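PDB 5KP7: CurD from Moorea producens 3L, which probably catalyses an HMG-CoA synthase-type acyl condensation, and holds a 4'-phosphopantetheine arm in its pocket at the contact with a partner protein. Local coordinates for residues L239-L242 / S243-C247; R306-M309 / P310-Y314; G319-M322 / G323-L326. The protein carries 3 engineered substitutions. One frame throughout, in Å; residues are numbered along the deposited sequence.

Interaction 1 (L239-L242 / S243-C247); sequences LSLL and SYLDC. With PNS (4'-phosphopantetheine), chain E.
Ser240 and Tyr244, one turn apart on helix 237-258, both meet the sulfur of 4'-phosphopantetheine. Ser240 OG approaches S44 to 3.4 Å, the closest touch between this helical stretch and the cofactor. Tyr244 comes alongside through its CB, 3.8 Å from S44, while the sulfur lies oblique to the ring, nearest its CD2 at 3.9 Å. Between them, the backbone of Leu241 also borders the arm, its N lying 3.8 Å from C43. Small serine suits the place because it lets the thin arm run close to the helix, whereas tyrosine offers the sulfur its CB and CD2 and still carries a hydroxyl far enough to bond at a distance from the helix.

Each of these groups is in turn positioned. With CG anti to its backbone N (chi1 -177°), Tyr244 sends its ring off the helix, and its hydroxyl ends in a hydrogen bond with His274 O. Ser240 OG is held by Asp224 OD2. The helix ladder fixes the spacing underneath: Tyr244 N reaches Ser240 O at 2.9 Å with an N-H...O angle of 168°, and Leu245 N reaches Leu241 O at 3.0 Å. Leu241 and Leu245 cross obliquely on an adjoining stripe and meet by their CD1 methyls, 4.1 Å apart, an apolar patch that suits leucine. Asp246, one residue further, carries its carboxylate to a salt bridge with a basic side chain of another protein's chain, so this part of the helix is also a docking surface.

Other side chains of the stretch point into the protein. Ser243 OG is hydrogen-bonded to Tyr220 OH and Tyr350 OH, and the Tyr244 ring packs edge-to-face with Phe348. Helix 237-258 thus packs on strand 343-351 and also on helix 278-293, whose Met280 and Ala284 touch Leu241, Tyr244 and Leu245.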
ATOM      1  N   LEU A 239      -1.974   2.860 -16.765  1.00 27.54           N
ATOM      2  CA  LEU A 239      -1.887   1.430 -16.985  1.00 26.41           C
ATOM      3  C   LEU A 239      -1.941   0.694 -15.650  1.00 25.45           C
ATOM      4  O   LEU A 239      -2.565  -0.356 -15.532  1.00 25.00           O
ATOM      5  CB  LEU A 239      -0.589   1.083 -17.750  1.00 26.14           C
ATOM      6  CG  LEU A 239      -0.278  -0.385 -17.988  1.00 25.84           C
ATOM      7  CD1 LEU A 239      -1.403  -1.141 -18.675  1.00 26.45           C
ATOM      8  CD2 LEU A 239       1.004  -0.515 -18.796  1.00 26.43           C
ATOM      9  N   SER A 240      -1.221   1.213 -14.655  1.00 24.85           N
ATOM     10  CA  SER A 240      -1.210   0.566 -13.355  1.00 24.68           C
ATOM     11  C   SER A 240      -2.601   0.506 -12.731  1.00 24.37           C
ATOM     12  O   SER A 240      -2.998  -0.547 -12.216  1.00 23.38           O
ATOM     13  CB  SER A 240      -0.198   1.196 -12.403  1.00 25.43           C
ATOM     14  OG  SER A 240       0.080   0.236 -11.365  1.00 27.31           O
ATOM     15  N   LEU A 241      -3.355   1.588 -12.830  1.00 24.58           N
ATOM     16  CA  LEU A 241      -4.730   1.563 -12.291  1.00 25.16           C
ATOM     17  C   LEU A 241      -5.608   0.532 -13.014  1.00 24.62           C
ATOM     18  O   LEU A 241      -6.322  -0.234 -12.391  1.00 23.97           O
ATOM     19  CB  LEU A 241      -5.335   2.963 -12.356  1.00 26.76           C
ATOM     20  CG  LEU A 241      -6.759   3.082 -11.817  1.00 28.70           C
ATOM     21  CD1 LEU A 241      -6.943   2.347 -10.511  1.00 29.40           C
ATOM     22  CD2 LEU A 241      -7.117   4.560 -11.700  1.00 30.49           C
ATOM     23  N   LEU A 242      -5.532   0.502 -14.346  1.00 24.06           N
ATOM     24  CA  LEU A 242      -6.296  -0.502 -15.099  1.00 24.10           C
ATOM     25  C   LEU A 242      -5.893  -1.940 -14.743  1.00 23.15           C
ATOM     26  O   LEU A 242      -6.738  -2.823 -14.650  1.00 22.73           O
ATOM     27  CB  LEU A 242      -6.197  -0.248 -16.620  1.00 24.91           C
ATOM     28  CG  LEU A 242      -6.717   1.119 -17.070  1.00 25.75           C
ATOM     29  CD1 LEU A 242      -6.240   1.454 -18.490  1.00 26.61           C
ATOM     30  CD2 LEU A 242      -8.217   1.227 -16.979  1.00 26.63           C
ATOM     31  N   SER A 243      -4.599  -2.164 -14.535  1.00 22.52           N
ATOM     32  CA  SER A 243      -4.103  -3.469 -14.167  1.00 22.26           C
ATOM     33  C   SER A 243      -4.572  -3.882 -12.743  1.00 22.08           C
ATOM     34  O   SER A 243      -5.005  -5.010 -12.519  1.00 22.11           O
ATOM     35  CB  SER A 243      -2.570  -3.476 -14.259  1.00 22.32           C
ATOM     36  OG  SER A 243      -2.052  -4.755 -13.957  1.00 22.23           O
ATOM     37  N   TYR A 244      -4.516  -2.940 -11.809  1.00 21.50           N
ATOM     38  CA  TYR A 244      -5.064  -3.136 -10.458  1.00 21.52           C
ATOM     39  C   TYR A 244      -6.536  -3.573 -10.527  1.00 21.98           C
ATOM     40  O   TYR A 244      -6.959  -4.517  -9.858  1.00 22.04           O
ATOM     41  CB  TYR A 244      -4.926  -1.854  -9.669  1.00 21.23           C
ATOM     42  CG  TYR A 244      -5.386  -1.875  -8.208  1.00 21.44           C
ATOM     43  CD1 TYR A 244      -6.724  -1.910  -7.872  1.00 21.85           C
ATOM     44  CD2 TYR A 244      -4.473  -1.790  -7.173  1.00 21.22           C
ATOM     45  CE1 TYR A 244      -7.132  -1.882  -6.554  1.00 22.06           C
ATOM     46  CE2 TYR A 244      -4.880  -1.774  -5.835  1.00 21.45           C
ATOM     47  CZ  TYR A 244      -6.221  -1.815  -5.541  1.00 21.77           C
ATOM     48  OH  TYR A 244      -6.662  -1.779  -4.239  1.00 22.85           O
ATOM     49  N   LEU A 245      -7.324  -2.871 -11.337  1.00 22.83           N
ATOM     50  CA  LEU A 245      -8.740  -3.194 -11.484  1.00 23.31           C
ATOM     51  C   LEU A 245      -8.970  -4.577 -12.089  1.00 23.82           C
ATOM     52  O   LEU A 245      -9.811  -5.329 -11.602  1.00 24.25           O
ATOM     53  CB  LEU A 245      -9.433  -2.117 -12.330  1.00 24.30           C
ATOM     54  CG  LEU A 245      -9.564  -0.758 -11.639  1.00 24.58           C
ATOM     55  CD1 LEU A 245      -9.846   0.356 -12.639  1.00 25.39           C
ATOM     56  CD2 LEU A 245     -10.645  -0.807 -10.595  1.00 25.31           C
ATOM     57  N   ASP A 246      -8.206  -4.921 -13.122  1.00 23.80           N
ATOM     58  CA  ASP A 246      -8.241  -6.266 -13.702  1.00 24.54           C
ATOM     59  C   ASP A 246      -7.915  -7.336 -12.642  1.00 24.12           C
ATOM     60  O   ASP A 246      -8.582  -8.342 -12.560  1.00 24.70           O
ATOM     61  CB  ASP A 246      -7.300  -6.426 -14.885  1.00 24.88           C
ATOM     62  CG  ASP A 246      -7.786  -5.772 -16.170  1.00 26.05           C
ATOM     63  OD1 ASP A 246      -9.013  -5.498 -16.315  1.00 27.17           O
ATOM     64  OD2 ASP A 246      -6.929  -5.590 -17.080  1.00 26.27           O
ATOM     65  N   CYS A 247      -6.887  -7.111 -11.845  1.00 23.66           N
ATOM     66  CA  CYS A 247      -6.473  -8.078 -10.841  1.00 23.79           C
ATOM     67  C   CYS A 247      -7.473  -8.176  -9.691  1.00 24.11           C
ATOM     68  O   CYS A 247      -7.710  -9.252  -9.151  1.00 24.45           O
ATOM     69  CB  CYS A 247      -5.091  -7.738 -10.316  1.00 22.97           C
ATOM     70  SG  CYS A 247      -3.764  -8.142 -11.492  1.00 23.84           S
TER
HETATM   71  O23 PNS E 100      -5.143  12.148 -10.370  1.00 38.20           O
HETATM   72  P24 PNS E 100      -4.000  11.574 -11.174  1.00 37.23           P
HETATM   73  O26 PNS E 100      -3.399  12.390 -12.298  1.00 40.51           O
HETATM   74  O27 PNS E 100      -2.741  11.252 -10.195  1.00 40.99           O
HETATM   75  C28 PNS E 100      -2.902  10.556  -8.967  1.00 39.87           C
HETATM   76  C29 PNS E 100      -1.979  11.115  -7.884  1.00 38.85           C
HETATM   77  C30 PNS E 100      -1.921  10.274  -6.618  1.00 38.85           C
HETATM   78  C31 PNS E 100      -1.475  12.569  -8.057  1.00 38.01           C
HETATM   79  C32 PNS E 100      -0.555  10.617  -8.464  1.00 39.92           C
HETATM   80  O33 PNS E 100       0.561  11.008  -7.616  1.00 35.92           O
HETATM   81  C34 PNS E 100      -0.304   9.148  -8.737  1.00 42.86           C
HETATM   82  O35 PNS E 100      -0.683   8.636  -9.786  1.00 43.33           O
HETATM   83  N36 PNS E 100       0.256   8.450  -7.750  1.00 43.80           N
HETATM   84  C37 PNS E 100       0.101   7.016  -7.640  1.00 44.93           C
HETATM   85  C38 PNS E 100       1.067   6.203  -8.463  1.00 47.82           C
HETATM   86  C39 PNS E 100       0.685   4.775  -8.149  1.00 51.09           C
HETATM   87  O40 PNS E 100       1.237   4.190  -7.226  1.00 50.70           O
HETATM   88  N41 PNS E 100      -0.288   4.243  -8.896  1.00 49.41           N
HETATM   89  C42 PNS E 100      -0.727   2.887  -8.657  1.00 49.87           C
HETATM   90  C43 PNS E 100      -2.013   2.553  -9.382  1.00 49.35           C
HETATM   91  S44 PNS E 100      -2.310   0.810  -9.028  1.00 48.39           S

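Interaction 2 (R306-M309 / P310-Y314); sequences RRVM and PGLVY
Met309 and Leu312 meet where the chain passes from helix 297-307 into helix 309-318. Met309 leaves with CG anti to its N (chi1 -167°) and then bends at chi2 (69°), which brings SD round to 4.2 Å from Leu312 CD1. Flexible and unbranched, methionine can fold back in this way. Leu312 instead holds CG beside its own N, so that the branch leans back over the preceding turn, with CG 3.7 Å from Val308 O and CD1 4.5 Å from Val308 CG1.

The two arginines lie alongside one another. Arg306 runs extended through its first two torsions and turns at chi3 (58°), laying one guanidinium face over Arg307 CG, 3.6 Å above the plane. Asp303 forms salt bridges with both, and Arg307 also reaches the backbone oxygens of Tyr264 and Phe268.

Pro310 has no N-H to offer, which suits a place where the preceding helix has run out; its CG packs 3.8 Å from Arg306 O. Beyond it, Leu312 N bonds to Met309 O at 2.9 Å from above the carbonyl plane, and the bond from Gly311 N to Val308 O is weak. A water bridges Arg307 O and Gly311 N across the break. This is a helix-to-helix junction, with proline in the opening turn of the second helix and irregular short-range bonds replacing the regular ladder.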
ATOM      1  N   ARG A 306     -19.273   2.264   5.004  1.00 26.87           N
ATOM      2  CA  ARG A 306     -19.401   1.258   6.059  1.00 27.85           C
ATOM      3  C   ARG A 306     -18.224   0.290   6.075  1.00 26.80           C
ATOM      4  O   ARG A 306     -17.696   0.000   7.138  1.00 26.49           O
ATOM      5  CB  ARG A 306     -20.693   0.467   5.877  1.00 30.07           C
ATOM      6  CG  ARG A 306     -20.935  -0.587   6.950  1.00 32.67           C
ATOM      7  CD  ARG A 306     -22.313  -1.231   6.861  1.00 35.77           C
ATOM      8  NE  ARG A 306     -22.526  -1.852   5.548  1.00 38.17           N
ATOM      9  CZ  ARG A 306     -22.333  -3.133   5.227  1.00 39.77           C
ATOM     10  NH1 ARG A 306     -22.605  -3.518   3.976  1.00 41.81           N
ATOM     11  NH2 ARG A 306     -21.901  -4.037   6.110  1.00 39.48           N
ATOM     12  N   ARG A 307     -17.842  -0.217   4.903  1.00 25.89           N
ATOM     13  CA  ARG A 307     -16.940  -1.362   4.820  1.00 25.32           C
ATOM     14  C   ARG A 307     -15.498  -1.036   4.426  1.00 24.46           C
ATOM     15  O   ARG A 307     -14.612  -1.827   4.691  1.00 23.60           O
ATOM     16  CB  ARG A 307     -17.479  -2.428   3.871  1.00 25.76           C
ATOM     17  CG  ARG A 307     -18.836  -3.009   4.281  1.00 26.83           C
ATOM     18  CD  ARG A 307     -19.057  -4.401   3.704  1.00 27.47           C
ATOM     19  NE  ARG A 307     -19.217  -4.336   2.258  1.00 27.98           N
ATOM     20  CZ  ARG A 307     -18.902  -5.300   1.384  1.00 27.87           C
ATOM     21  NH1 ARG A 307     -19.129  -5.095   0.099  1.00 28.00           N
ATOM     22  NH2 ARG A 307     -18.421  -6.475   1.778  1.00 27.86           N
ATOM     23  N   VAL A 308     -15.292   0.106   3.775  1.00 24.24           N
ATOM     24  CA  VAL A 308     -13.995   0.426   3.179  1.00 23.69           C
ATOM     25  C   VAL A 308     -13.347   1.658   3.820  1.00 23.38           C
ATOM     26  O   VAL A 308     -12.133   1.661   4.067  1.00 22.48           O
ATOM     27  CB  VAL A 308     -14.135   0.629   1.671  1.00 23.80           C
ATOM     28  CG1 VAL A 308     -12.761   0.822   1.044  1.00 23.62           C
ATOM     29  CG2 VAL A 308     -14.868  -0.539   1.041  1.00 24.14           C
ATOM     30  N   MET A 309     -14.119   2.695   4.121  1.00 23.59           N
ATOM     31  CA  MET A 309     -13.541   3.877   4.732  1.00 24.04           C
ATOM     32  C   MET A 309     -12.718   3.613   6.028  1.00 23.45           C
ATOM     33  O   MET A 309     -11.675   4.249   6.232  1.00 23.09           O
ATOM     34  CB  MET A 309     -14.631   4.934   4.939  1.00 25.48           C
ATOM     35  CG  MET A 309     -14.136   6.291   5.274  1.00 26.83           C
ATOM     36  SD  MET A 309     -13.282   7.100   3.884  1.00 27.17           S
ATOM     37  CE  MET A 309     -12.110   7.837   4.970  1.00 28.06           C
ATOM     38  N   PRO A 310     -13.150   2.673   6.905  1.00 23.37           N
ATOM     39  CA  PRO A 310     -12.364   2.492   8.143  1.00 23.41           C
ATOM     40  C   PRO A 310     -10.895   2.116   7.864  1.00 22.83           C
ATOM     41  O   PRO A 310      -9.983   2.637   8.533  1.00 22.78           O
ATOM     42  CB  PRO A 310     -13.115   1.363   8.872  1.00 23.60           C
ATOM     43  CG  PRO A 310     -14.533   1.586   8.432  1.00 24.08           C
ATOM     44  CD  PRO A 310     -14.439   1.957   6.978  1.00 23.67           C
ATOM     45  N   GLY A 311     -10.685   1.298   6.851  1.00 23.61           N
ATOM     46  CA  GLY A 311      -9.325   0.897   6.435  1.00 23.42           C
ATOM     47  C   GLY A 311      -8.501   2.017   5.844  1.00 23.58           C
ATOM     48  O   GLY A 311      -7.248   1.960   5.861  1.00 23.74           O
ATOM     49  N   LEU A 312      -9.155   3.045   5.304  1.00 23.77           N
ATOM     50  CA  LEU A 312      -8.430   4.175   4.710  1.00 24.04           C
ATOM     51  C   LEU A 312      -7.885   5.184   5.709  1.00 24.39           C
ATOM     52  O   LEU A 312      -7.025   5.967   5.374  1.00 25.55           O
ATOM     53  CB  LEU A 312      -9.302   4.890   3.673  1.00 24.68           C
ATOM     54  CG  LEU A 312      -9.703   3.976   2.507  1.00 25.17           C
ATOM     55  CD1 LEU A 312     -10.635   4.726   1.576  1.00 26.05           C
ATOM     56  CD2 LEU A 312      -8.496   3.465   1.733  1.00 25.19           C
ATOM     57  N   VAL A 313      -8.397   5.193   6.931  1.00 24.36           N
ATOM     58  CA  VAL A 313      -8.072   6.229   7.890  1.00 24.62           C
ATOM     59  C   VAL A 313      -6.554   6.359   8.092  1.00 24.34           C
ATOM     60  O   VAL A 313      -6.027   7.462   7.974  1.00 24.41           O
ATOM     61  CB  VAL A 313      -8.793   5.997   9.235  1.00 25.30           C
ATOM     62  CG1 VAL A 313      -8.303   6.956  10.314  1.00 25.56           C
ATOM     63  CG2 VAL A 313     -10.301   6.134   9.044  1.00 25.59           C
ATOM     64  N   TYR A 314      -5.880   5.276   8.457  1.00 24.18           N
ATOM     65  CA  TYR A 314      -4.432   5.376   8.685  1.00 24.03           C
ATOM     66  C   TYR A 314      -3.655   5.517   7.380  1.00 23.90           C
ATOM     67  O   TYR A 314      -2.632   6.200   7.342  1.00 23.57           O
ATOM     68  CB  TYR A 314      -3.878   4.197   9.471  1.00 24.19           C
ATOM     69  CG  TYR A 314      -4.406   4.065  10.874  1.00 25.01           C
ATOM     70  CD1 TYR A 314      -4.906   5.162  11.575  1.00 25.90           C
ATOM     71  CD2 TYR A 314      -4.407   2.834  11.496  1.00 25.31           C
ATOM     72  CE1 TYR A 314      -5.387   5.015  12.870  1.00 26.93           C
ATOM     73  CE2 TYR A 314      -4.880   2.674  12.780  1.00 26.50           C
ATOM     74  CZ  TYR A 314      -5.353   3.770  13.472  1.00 27.17           C
ATOM     75  OH  TYR A 314      -5.855   3.655  14.764  1.00 28.50           O
TER
HETATM   76  O   HOH W   1     -12.378  -0.956   6.228  1.00 23.65           O

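Interaction 3 (G319-M322 / G323-L326); sequences GNIM and GATL
Asn320 and Thr325 bring their side chains together at about a right angle in a compact pair of turns that leads into helix 325-336. The first is an Asx turn: Asn320 OD1 accepts from Met322 N at 2.9 Å, the donor lying above the carboxamide plane. The second fits a type II' beta turn over Ile321-Ala324, closed by Ala324 N on Ile321 O at 3.2 Å. Met322 occupies its second position with phi 56° and psi -121°, values usually left to glycine, and its bent side chain leads off to pack against Glu106, Asp168 and Arg227.

Packing is tightest around Thr325. Its OG1 accepts from Ile321 N at 2.9 Å and donates to Met322 O at 3.1 Å, so one buried hydroxyl satisfies both a backbone donor and a backbone acceptor; threonine supplies this from a short, rigid branch. Thr325 N reaches the same oxygen from the same face of its plane, also at 3.1 Å. Ile321 puts CG1 between its N and carbonyl carbon (chi1 59°), a crowded position that brings CD1 to 3.6 Å from Ala324 CB, the small methyl of alanine fitting closely against the turn.

Outside this core, Gly319, the first residue past helix 309-318, has positive phi, where a CB would collide with the preceding carbonyl. Asn320 touches the 4'-phosphopantetheine, and its backbone bonds to Ser191 and Gly193, while Gly323 N is held by Asp168 OD2. The looser side is where a single water stands in for a direct bond between Met322 O and Leu326 N: it donates to Met322 O at 3.0 Å and accepts from Leu326 N at 2.9 Å.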
ATOM      1  N   GLY A 319       0.373   7.726   3.479  1.00 23.40           N
ATOM      2  CA  GLY A 319       0.571   7.644   2.021  1.00 23.04           C
ATOM      3  C   GLY A 319       0.762   6.203   1.590  1.00 22.46           C
ATOM      4  O   GLY A 319       0.505   5.264   2.360  1.00 22.28           O
ATOM      5  N   ASN A 320       1.201   5.991   0.357  1.00 22.04           N
ATOM      6  CA  ASN A 320       1.440   4.629  -0.108  1.00 22.13           C
ATOM      7  C   ASN A 320       2.766   4.164   0.520  1.00 21.82           C
ATOM      8  O   ASN A 320       3.818   4.768   0.245  1.00 21.77           O
ATOM      9  CB  ASN A 320       1.580   4.661  -1.635  1.00 22.71           C
ATOM     10  CG  ASN A 320       1.791   3.300  -2.256  1.00 23.10           C
ATOM     11  OD1 ASN A 320       1.793   2.276  -1.589  1.00 23.26           O
ATOM     12  ND2 ASN A 320       1.894   3.291  -3.572  1.00 24.48           N
ATOM     13  N   ILE A 321       2.704   3.107   1.330  1.00 21.78           N
ATOM     14  CA  ILE A 321       3.896   2.516   1.940  1.00 21.92           C
ATOM     15  C   ILE A 321       4.176   1.133   1.327  1.00 22.52           C
ATOM     16  O   ILE A 321       4.774   0.273   1.948  1.00 21.75           O
ATOM     17  CB  ILE A 321       3.858   2.539   3.472  1.00 22.17           C
ATOM     18  CG1 ILE A 321       2.665   1.796   4.068  1.00 22.10           C
ATOM     19  CG2 ILE A 321       3.811   3.983   3.923  1.00 23.14           C
ATOM     20  CD1 ILE A 321       2.742   1.538   5.579  1.00 21.94           C
ATOM     21  N   MET A 322       3.818   1.021   0.053  1.00 23.11           N
ATOM     22  CA  MET A 322       4.164  -0.109  -0.806  1.00 24.60           C
ATOM     23  C   MET A 322       3.728  -1.418  -0.234  1.00 23.52           C
ATOM     24  O   MET A 322       2.557  -1.568   0.065  1.00 22.94           O
ATOM     25  CB  MET A 322       5.665  -0.107  -1.177  1.00 27.04           C
ATOM     26  CG  MET A 322       6.214   1.170  -1.669  1.00 30.56           C
ATOM     27  SD  MET A 322       5.331   1.715  -3.069  1.00 37.14           S
ATOM     28  CE  MET A 322       5.364   3.447  -2.622  1.00 36.06           C
ATOM     29  N   GLY A 323       4.638  -2.356   0.007  1.00 23.55           N
ATOM     30  CA  GLY A 323       4.225  -3.677   0.471  1.00 23.42           C
ATOM     31  C   GLY A 323       3.597  -3.765   1.845  1.00 23.44           C
ATOM     32  O   GLY A 323       3.006  -4.791   2.161  1.00 25.91           O
ATOM     33  N   ALA A 324       3.733  -2.711   2.663  1.00 21.35           N
ATOM     34  CA  ALA A 324       3.130  -2.639   3.980  1.00 20.95           C
ATOM     35  C   ALA A 324       1.691  -2.043   3.971  1.00 20.74           C
ATOM     36  O   ALA A 324       1.001  -2.098   4.988  1.00 21.10           O
ATOM     37  CB  ALA A 324       4.001  -1.791   4.894  1.00 21.08           C
ATOM     38  N   THR A 325       1.260  -1.460   2.857  1.00 20.41           N
ATOM     39  CA  THR A 325       0.038  -0.650   2.886  1.00 20.77           C
ATOM     40  C   THR A 325      -1.188  -1.477   3.229  1.00 20.88           C
ATOM     41  O   THR A 325      -2.023  -1.053   4.043  1.00 21.10           O
ATOM     42  CB  THR A 325      -0.195   0.110   1.573  1.00 21.25           C
ATOM     43  OG1 THR A 325       0.999   0.808   1.215  1.00 21.43           O
ATOM     44  CG2 THR A 325      -1.339   1.098   1.729  1.00 21.67           C
ATOM     45  N   LEU A 326      -1.340  -2.642   2.620  1.00 20.70           N
ATOM     46  CA  LEU A 326      -2.510  -3.503   2.957  1.00 20.94           C
ATOM     47  C   LEU A 326      -2.555  -3.887   4.454  1.00 21.20           C
ATOM     48  O   LEU A 326      -3.625  -3.984   5.055  1.00 21.44           O
ATOM     49  CB  LEU A 326      -2.513  -4.772   2.067  1.00 20.82           C
ATOM     50  CG  LEU A 326      -3.539  -5.847   2.400  1.00 21.09           C
ATOM     51  CD1 LEU A 326      -4.946  -5.305   2.224  1.00 21.25           C
ATOM     52  CD2 LEU A 326      -3.342  -7.043   1.461  1.00 21.08           C
TER
HETATM   53  O   HOH W   2       0.177  -3.315   0.204  1.00 21.52           O

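Overall arrangement
From the N terminus, interaction 1 comes first, within helix 237-258; interactions 2 and 3 follow close together near residues 306-326. All three are local and in series, so none nests in or crosses another and none closes a long loop. Interaction 2 joins helix 297-307 to helix 309-318, and interaction 3 leads from there into helix 325-336; their nearest atoms are about 5 Å apart. Interactions 1 and 3, with centres about 17 Å apart, both contribute to the 4'-phosphopantetheine pocket, and His274 links them, bonding Tyr244 through its carbonyl and touching Asn320 and Thr325. Interaction 2 lies outside the pocket, packing against helices 278-293 and 325-336.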